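Local coordinates for protein DNA polymerase III subunit beta (Pseudomonas aeruginosa, PDB 4TSZ) that tethers DNA polymerases and other proteins to DNA as a sliding clamp, making replication processive, at residues Q190-V195 and P244-V249; R138-T143 and L203-L208; R266-R271 and L292-N297. All blocks are in the same frame, centred on the assembly; numbering follows the deposited sequence.

Interaction 1 of 3, residues Q190-V195 and P244-V249; sequences QDRHQV and PDYERV
Y246 is the residue of 244-249 that comes up against R192 and Q194, and the loop turns into position just ahead of it. P244 starts the turn: its O takes a weak hydrogen bond from Y246 N, with D245 at the centre of an inverse gamma turn. The carboxylate of D245 stays apart from R192, OD1 lying 5.6 Å from NH2, too far for a salt bridge. At Y246, CG sits between the backbone N and the carbonyl carbon (chi1 69°), and the ring swings toward strand 193-198. Its CE2 lies 4.2 Å from Q194 NE2, which comes to the ring edge near the ring plane; amide and ring planes are 27° apart. Y246 OH is 4.3 Å from R192 NH1 and oblique to the guanidinium, over whose centre Q194 NE2 sits. E162 of strand 158-164 joins the two sides, its OE1 hydrogen-bonded to both Q194 NE2 and Y246 OH, and R169 also bonds to that hydroxyl. The loop links the central and C-terminal domains of the clamp and borders the peptide-binding pocket: P244, Y246 and V249 all pack on a modified side chain of the bound peptide. E247 OE1 stops 5.3 Å from R192 NH1 and is salt-bridged to R169, while OE2 pairs with R252. Residues 246-249 coil with helical backbone angles, V249 N bonding back to Y246 O at 3.0 Å.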
# COMPACT_ATOMS: atom_id res chain seq x y z
N GLN E 190 -18.28 -42.18 1.96
CA GLN E 190 -18.93 -43.28 1.21
C GLN E 190 -18.85 -43.14 -0.32
O GLN E 190 -19.17 -44.10 -1.03
CB GLN E 190 -20.38 -43.54 1.69
N ASP E 191 -18.43 -41.96 -0.83
CA ASP E 191 -18.25 -41.60 -2.24
C ASP E 191 -17.37 -40.36 -2.38
O ASP E 191 -17.33 -39.54 -1.45
CB ASP E 191 -19.60 -41.38 -2.95
N ARG E 192 -16.67 -40.21 -3.53
CA ARG E 192 -15.86 -39.03 -3.81
C ARG E 192 -16.81 -37.84 -3.99
O ARG E 192 -17.76 -37.92 -4.78
CB ARG E 192 -14.98 -39.23 -5.07
CG ARG E 192 -13.94 -38.11 -5.27
CD ARG E 192 -12.94 -38.40 -6.37
NE ARG E 192 -13.47 -38.09 -7.70
CZ ARG E 192 -12.73 -37.75 -8.76
NH1 ARG E 192 -11.41 -37.65 -8.65
NH2 ARG E 192 -13.31 -37.49 -9.92
N HIS E 193 -16.58 -36.77 -3.21
CA HIS E 193 -17.40 -35.56 -3.29
C HIS E 193 -16.54 -34.36 -3.68
O HIS E 193 -15.49 -34.12 -3.09
CB HIS E 193 -18.17 -35.33 -1.98
CG HIS E 193 -19.38 -34.47 -2.17
ND1 HIS E 193 -19.29 -33.09 -2.21
CD2 HIS E 193 -20.68 -34.83 -2.36
CE1 HIS E 193 -20.52 -32.65 -2.41
NE2 HIS E 193 -21.39 -33.66 -2.51
N GLN E 194 -16.98 -33.62 -4.71
CA GLN E 194 -16.28 -32.45 -5.25
C GLN E 194 -17.16 -31.20 -5.24
O GLN E 194 -18.35 -31.27 -5.55
CB GLN E 194 -15.84 -32.70 -6.69
CG GLN E 194 -14.78 -33.78 -6.88
CD GLN E 194 -14.23 -33.78 -8.30
OE1 GLN E 194 -14.88 -33.36 -9.27
NE2 GLN E 194 -12.99 -34.24 -8.44
N VAL E 195 -16.55 -30.06 -4.91
CA VAL E 195 -17.17 -28.72 -4.95
C VAL E 195 -16.16 -27.74 -5.56
O VAL E 195 -14.96 -27.87 -5.31
CB VAL E 195 -17.77 -28.20 -3.60
CG1 VAL E 195 -18.86 -29.12 -3.04
CG2 VAL E 195 -16.71 -27.91 -2.54
N PRO E 244 -12.11 -30.12 -14.38
CA PRO E 244 -11.44 -31.08 -15.28
C PRO E 244 -10.84 -32.30 -14.57
O PRO E 244 -10.61 -32.26 -13.36
CB PRO E 244 -10.34 -30.26 -15.96
CG PRO E 244 -10.68 -28.85 -15.71
CD PRO E 244 -11.46 -28.79 -14.45
N ASP E 245 -10.60 -33.38 -15.32
CA ASP E 245 -10.00 -34.61 -14.80
C ASP E 245 -8.50 -34.37 -14.62
O ASP E 245 -7.68 -34.77 -15.46
CB ASP E 245 -10.31 -35.81 -15.73
CG ASP E 245 -9.80 -37.16 -15.26
OD1 ASP E 245 -9.53 -37.31 -14.03
OD2 ASP E 245 -9.69 -38.08 -16.10
N TYR E 246 -8.16 -33.67 -13.52
CA TYR E 246 -6.80 -33.27 -13.15
C TYR E 246 -5.83 -34.45 -13.02
O TYR E 246 -4.66 -34.31 -13.35
CB TYR E 246 -6.82 -32.37 -11.90
CG TYR E 246 -7.20 -33.10 -10.62
CD1 TYR E 246 -6.23 -33.72 -9.84
CD2 TYR E 246 -8.53 -33.19 -10.21
CE1 TYR E 246 -6.58 -34.43 -8.69
CE2 TYR E 246 -8.89 -33.89 -9.05
CZ TYR E 246 -7.90 -34.50 -8.29
OH TYR E 246 -8.24 -35.19 -7.14
N GLU E 247 -6.34 -35.61 -12.55
CA GLU E 247 -5.54 -36.84 -12.38
C GLU E 247 -4.88 -37.26 -13.70
O GLU E 247 -3.75 -37.76 -13.67
CB GLU E 247 -6.39 -37.99 -11.80
CG GLU E 247 -6.79 -37.80 -10.34
CD GLU E 247 -5.80 -38.23 -9.27
OE1 GLU E 247 -6.25 -38.46 -8.12
OE2 GLU E 247 -4.58 -38.36 -9.56
N ARG E 248 -5.54 -37.00 -14.84
CA ARG E 248 -5.03 -37.32 -16.18
C ARG E 248 -3.86 -36.42 -16.62
O ARG E 248 -3.08 -36.84 -17.48
CB ARG E 248 -6.17 -37.29 -17.22
N VAL E 249 -3.72 -35.21 -16.05
CA VAL E 249 -2.65 -34.29 -16.43
C VAL E 249 -1.43 -34.29 -15.49
O VAL E 249 -0.42 -33.64 -15.81
CB VAL E 249 -3.11 -32.86 -16.83
CG1 VAL E 249 -4.14 -32.91 -17.96
CG2 VAL E 249 -3.65 -32.08 -15.63

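Interaction 2 of 3, residues R138-T143 and L203-L208; sequences RLIDRT and LELARL
The carboxylate of D141 meets A206 through one oxygen, OD1 lying 3.8 Å from A206 CB, while OD2 is salt-bridged to R137 one turn earlier in its own helix. The contact joins the two helices of the clamp's central domain, 133-141 and 199-208; in sliding clamps such helices line the channel for DNA. On helix 199-208 the guanidinium of R207 lies over the backbone of the preceding turn: L203 O is under the centre of one face and E204 N toward the rim of the same face. At its edge, nearly in plane, NH2 bonds to E204 OE1 at 3.1 Å with a fairly straight N-H...O angle of 161°; the oxygen is met from above the carboxylate plane. The guanidinium of R142 has R138 NE over one face, toward the rim, and the two arginines gather at E353, which is salt-bridged to R142 and a weak, long partner of R138. The two helices come close where I140 faces A206, their CA atoms 6.3 Å apart, a short spacing that suits an alanine. I140 spreads over the methyl with both branches. CG2, anti to the backbone N, touches A206 CB at 3.6 Å, while CG1 points beside the N (chi1 -57°) and carries CD1 past the alanine to L205 CD2, 4.2 Å away. M159 packs on I140 and F234 on L205, extending the apolar layer into the sheets below. No hydrogen bond crosses between the segments. T143 OG1 donates to L139 O at 2.9 Å in the carbonyl plane, and S170 OG bonds to the same oxygen.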
# COMPACT_ATOMS: atom_id res chain seq x y z
N ARG E 138 -4.15 -24.01 5.19
CA ARG E 138 -2.99 -24.61 4.53
C ARG E 138 -3.38 -25.09 3.12
O ARG E 138 -2.69 -24.77 2.17
CB ARG E 138 -2.42 -25.78 5.35
CG ARG E 138 -1.16 -26.44 4.76
CD ARG E 138 -0.80 -27.75 5.47
NE ARG E 138 0.59 -28.17 5.23
CZ ARG E 138 0.98 -29.14 4.40
NH1 ARG E 138 0.09 -29.82 3.70
NH2 ARG E 138 2.27 -29.43 4.26
N LEU E 139 -4.50 -25.84 2.99
CA LEU E 139 -4.99 -26.35 1.70
C LEU E 139 -5.23 -25.22 0.70
O LEU E 139 -4.83 -25.34 -0.46
CB LEU E 139 -6.26 -27.19 1.87
CG LEU E 139 -6.13 -28.53 2.58
CD1 LEU E 139 -7.48 -29.17 2.73
CD2 LEU E 139 -5.22 -29.50 1.83
N ILE E 140 -5.83 -24.10 1.17
CA ILE E 140 -6.14 -22.94 0.34
C ILE E 140 -4.84 -22.18 -0.01
O ILE E 140 -4.59 -21.96 -1.19
CB ILE E 140 -7.22 -22.00 0.96
CG1 ILE E 140 -8.53 -22.76 1.26
CG2 ILE E 140 -7.47 -20.77 0.07
CD1 ILE E 140 -9.54 -22.04 2.24
N ASP E 141 -4.05 -21.79 1.01
CA ASP E 141 -2.82 -21.02 0.83
C ASP E 141 -1.73 -21.75 0.03
O ASP E 141 -0.96 -21.09 -0.65
CB ASP E 141 -2.27 -20.51 2.18
CG ASP E 141 -3.11 -19.43 2.85
OD1 ASP E 141 -3.97 -18.82 2.17
OD2 ASP E 141 -2.90 -19.19 4.06
N ARG E 142 -1.68 -23.09 0.09
CA ARG E 142 -0.69 -23.84 -0.68
C ARG E 142 -1.05 -23.94 -2.17
O ARG E 142 -0.21 -24.34 -2.97
CB ARG E 142 -0.44 -25.27 -0.11
CG ARG E 142 0.27 -25.34 1.25
CD ARG E 142 1.73 -24.96 1.19
NE ARG E 142 2.32 -24.88 2.52
CZ ARG E 142 3.02 -25.85 3.10
NH1 ARG E 142 3.22 -27.00 2.46
NH2 ARG E 142 3.53 -25.68 4.31
N THR E 143 -2.30 -23.61 -2.54
CA THR E 143 -2.76 -23.78 -3.92
C THR E 143 -3.38 -22.58 -4.62
O THR E 143 -3.45 -22.61 -5.85
CB THR E 143 -3.74 -24.97 -4.01
OG1 THR E 143 -4.93 -24.63 -3.30
CG2 THR E 143 -3.15 -26.29 -3.49
N LEU E 203 -10.66 -17.14 -1.31
CA LEU E 203 -9.63 -16.23 -0.80
C LEU E 203 -10.12 -15.51 0.45
O LEU E 203 -9.34 -15.31 1.38
CB LEU E 203 -9.16 -15.23 -1.87
CG LEU E 203 -8.42 -15.80 -3.08
CD1 LEU E 203 -8.41 -14.80 -4.20
CD2 LEU E 203 -7.01 -16.27 -2.73
N GLU E 204 -11.42 -15.16 0.49
CA GLU E 204 -12.05 -14.52 1.64
C GLU E 204 -12.03 -15.50 2.81
O GLU E 204 -11.59 -15.11 3.89
CB GLU E 204 -13.51 -14.10 1.31
CG GLU E 204 -14.20 -13.32 2.42
CD GLU E 204 -13.47 -12.08 2.91
OE1 GLU E 204 -13.07 -11.24 2.07
OE2 GLU E 204 -13.25 -11.97 4.14
N LEU E 205 -12.48 -16.76 2.58
CA LEU E 205 -12.50 -17.81 3.59
C LEU E 205 -11.11 -18.03 4.23
O LEU E 205 -11.03 -18.08 5.46
CB LEU E 205 -13.06 -19.13 3.02
CG LEU E 205 -13.11 -20.34 3.97
CD1 LEU E 205 -13.93 -20.04 5.23
CD2 LEU E 205 -13.62 -21.58 3.26
N ALA E 206 -10.04 -18.14 3.41
CA ALA E 206 -8.67 -18.34 3.90
C ALA E 206 -8.25 -17.21 4.85
O ALA E 206 -7.65 -17.49 5.89
CB ALA E 206 -7.69 -18.45 2.75
N ARG E 207 -8.60 -15.95 4.51
CA ARG E 207 -8.30 -14.78 5.33
C ARG E 207 -9.06 -14.78 6.66
O ARG E 207 -8.54 -14.27 7.65
CB ARG E 207 -8.55 -13.48 4.57
CG ARG E 207 -7.52 -13.20 3.48
CD ARG E 207 -7.69 -11.80 2.88
NE ARG E 207 -9.00 -11.60 2.25
CZ ARG E 207 -9.24 -11.78 0.95
NH1 ARG E 207 -8.26 -12.16 0.13
NH2 ARG E 207 -10.45 -11.57 0.46
N LEU E 208 -10.26 -15.37 6.68
CA LEU E 208 -11.10 -15.49 7.87
C LEU E 208 -10.59 -16.56 8.85
O LEU E 208 -10.86 -16.45 10.04
CB LEU E 208 -12.56 -15.77 7.49
CG LEU E 208 -13.32 -14.64 6.78
CD1 LEU E 208 -14.63 -15.17 6.18
CD2 LEU E 208 -13.61 -13.46 7.71

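Interaction 3 of 3, residues R266-R271 and L292-N297; sequences REAFSR and LKIQAN
A268 and F269 of helix 262-273 meet L292 and I294 of strand 291-297, the helix packing along one face of the sheet in the C-terminal domain of the clamp. Axes of the two short segments approach to 9.1 Å and run nearly parallel, 22° apart. R266 begins the segment on a different side of the helix, against L327 of helix 323-330; its carbonyl O receives both S270 N and S270 OG, from opposite faces of its plane. A268 puts its methyl toward the strand, where CB is 3.8 Å from I294 CD1; V308 and E306 of the next strand also pack on it. F269 carries its CG beside the backbone N (chi1 -71°); the CB bond sets off to the side, and the ring end then comes in against I294. The side chains of F269 and I294 cross at about a right angle. I294 CD1 sits 3.7 Å from F269 CE1, coming obliquely to the ring, and CG1 of the same isoleucine follows at 4.0 Å. F269 CZ is 4.4 Å from L292 CD2. V323 and L330 of helix 323-330, with I283 of strand 282-288, enclose the ring further. R271, at the end of the segment, has E267 O over the centre of one guanidinium face. It ties the helix to the neighbouring strand by a salt bridge with E306 and forms a hydrogen bond to S82 O of the second subunit. Between the two segments themselves only carbon meets carbon and all four touching residues are buried, so this part of the interface rests on apolar packing.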
# COMPACT_ATOMS: atom_id res chain seq x y z
N ARG E 266 15.08 -19.75 -5.85
CA ARG E 266 14.23 -18.58 -5.82
C ARG E 266 15.01 -17.30 -6.11
O ARG E 266 14.54 -16.49 -6.91
CB ARG E 266 13.44 -18.47 -4.49
CG ARG E 266 12.36 -17.36 -4.56
CD ARG E 266 12.19 -16.56 -3.28
NE ARG E 266 13.39 -15.87 -2.80
CZ ARG E 266 13.78 -14.65 -3.17
NH1 ARG E 266 13.10 -13.99 -4.10
NH2 ARG E 266 14.87 -14.10 -2.64
N GLU E 267 16.21 -17.16 -5.51
CA GLU E 267 17.08 -15.98 -5.70
C GLU E 267 17.59 -15.86 -7.13
O GLU E 267 17.55 -14.76 -7.70
CB GLU E 267 18.25 -15.99 -4.70
CG GLU E 267 17.83 -15.62 -3.29
CD GLU E 267 18.66 -16.22 -2.16
OE1 GLU E 267 18.26 -16.07 -0.99
OE2 GLU E 267 19.70 -16.87 -2.45
N ALA E 268 18.03 -16.99 -7.72
CA ALA E 268 18.52 -17.06 -9.10
C ALA E 268 17.39 -16.79 -10.09
O ALA E 268 17.62 -16.07 -11.07
CB ALA E 268 19.15 -18.41 -9.37
N PHE E 269 16.17 -17.36 -9.85
CA PHE E 269 15.01 -17.11 -10.71
C PHE E 269 14.60 -15.63 -10.64
O PHE E 269 14.32 -15.05 -11.67
CB PHE E 269 13.83 -18.06 -10.38
CG PHE E 269 14.00 -19.51 -10.77
CD1 PHE E 269 14.73 -19.86 -11.90
CD2 PHE E 269 13.39 -20.52 -10.05
CE1 PHE E 269 14.90 -21.22 -12.26
CE2 PHE E 269 13.55 -21.87 -10.41
CZ PHE E 269 14.30 -22.21 -11.51
N SER E 270 14.62 -15.02 -9.43
CA SER E 270 14.27 -13.60 -9.25
C SER E 270 15.26 -12.68 -9.99
O SER E 270 14.82 -11.73 -10.65
CB SER E 270 14.23 -13.23 -7.77
OG SER E 270 13.17 -13.88 -7.09
N ARG E 271 16.58 -12.98 -9.91
CA ARG E 271 17.63 -12.18 -10.58
C ARG E 271 17.46 -12.23 -12.09
O ARG E 271 17.44 -11.18 -12.73
CB ARG E 271 19.04 -12.63 -10.19
CG ARG E 271 19.45 -12.20 -8.79
CD ARG E 271 20.90 -12.46 -8.50
NE ARG E 271 21.16 -13.87 -8.18
CZ ARG E 271 21.16 -14.36 -6.95
NH1 ARG E 271 20.90 -13.58 -5.91
NH2 ARG E 271 21.43 -15.64 -6.74
N LEU E 292 22.40 -26.49 -12.77
CA LEU E 292 21.27 -25.88 -13.44
C LEU E 292 21.68 -24.48 -13.94
O LEU E 292 21.93 -23.58 -13.13
CB LEU E 292 20.00 -25.81 -12.57
CG LEU E 292 18.74 -25.27 -13.28
CD1 LEU E 292 18.17 -26.29 -14.26
CD2 LEU E 292 17.69 -24.84 -12.29
N LYS E 293 21.78 -24.33 -15.27
CA LYS E 293 22.11 -23.05 -15.90
C LYS E 293 20.78 -22.36 -16.24
O LYS E 293 19.90 -23.00 -16.82
CB LYS E 293 22.95 -23.24 -17.17
CG LYS E 293 24.36 -23.77 -16.94
CD LYS E 293 25.10 -23.85 -18.28
CE LYS E 293 26.42 -24.58 -18.19
NZ LYS E 293 27.11 -24.62 -19.51
N ILE E 294 20.63 -21.09 -15.83
CA ILE E 294 19.43 -20.29 -16.08
C ILE E 294 19.77 -19.10 -16.96
O ILE E 294 20.73 -18.37 -16.67
CB ILE E 294 18.71 -19.85 -14.77
CG1 ILE E 294 18.56 -21.02 -13.78
CG2 ILE E 294 17.34 -19.16 -15.08
CD1 ILE E 294 18.55 -20.61 -12.35
N GLN E 295 19.00 -18.90 -18.02
CA GLN E 295 19.20 -17.78 -18.93
C GLN E 295 17.86 -17.08 -19.22
O GLN E 295 16.83 -17.74 -19.35
CB GLN E 295 19.89 -18.24 -20.22
CG GLN E 295 20.35 -17.11 -21.13
CD GLN E 295 19.76 -17.23 -22.51
OE1 GLN E 295 18.55 -17.06 -22.72
NE2 GLN E 295 20.61 -17.52 -23.48
N ALA E 296 17.90 -15.75 -19.30
CA ALA E 296 16.75 -14.92 -19.63
C ALA E 296 17.18 -13.77 -20.54
O ALA E 296 18.24 -13.16 -20.33
CB ALA E 296 16.11 -14.37 -18.38
N ASN E 297 16.35 -13.47 -21.54
CA ASN E 297 16.56 -12.34 -22.44
C ASN E 297 15.26 -11.67 -22.82
O ASN E 297 14.18 -12.27 -22.67
CB ASN E 297 17.46 -12.68 -23.65
CG ASN E 297 17.01 -13.86 -24.46
OD1 ASN E 297 15.99 -13.82 -25.15
ND2 ASN E 297 17.78 -14.93 -24.42

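How the interactions relate
Interactions 1 and 2 both draw on the central domain, their centres 20 Å apart and nearest atoms about 9 Å apart. They cross along the chain: strand 193-198 runs directly into helix 199-208, so Q194 and A206 belong to consecutive elements, one beside the tyrosine that packs on the peptide and the other in the helix pair. Interaction 3 lies in the C-terminal domain, its centre about 35 Å from that of interaction 1 and 29 Å from that of interaction 2. The bound peptide touches interaction 1, whose loop leads on toward helix 262-273. Interaction 3 instead adjoins the second subunit through R271, while interaction 2 touches no other protein chain.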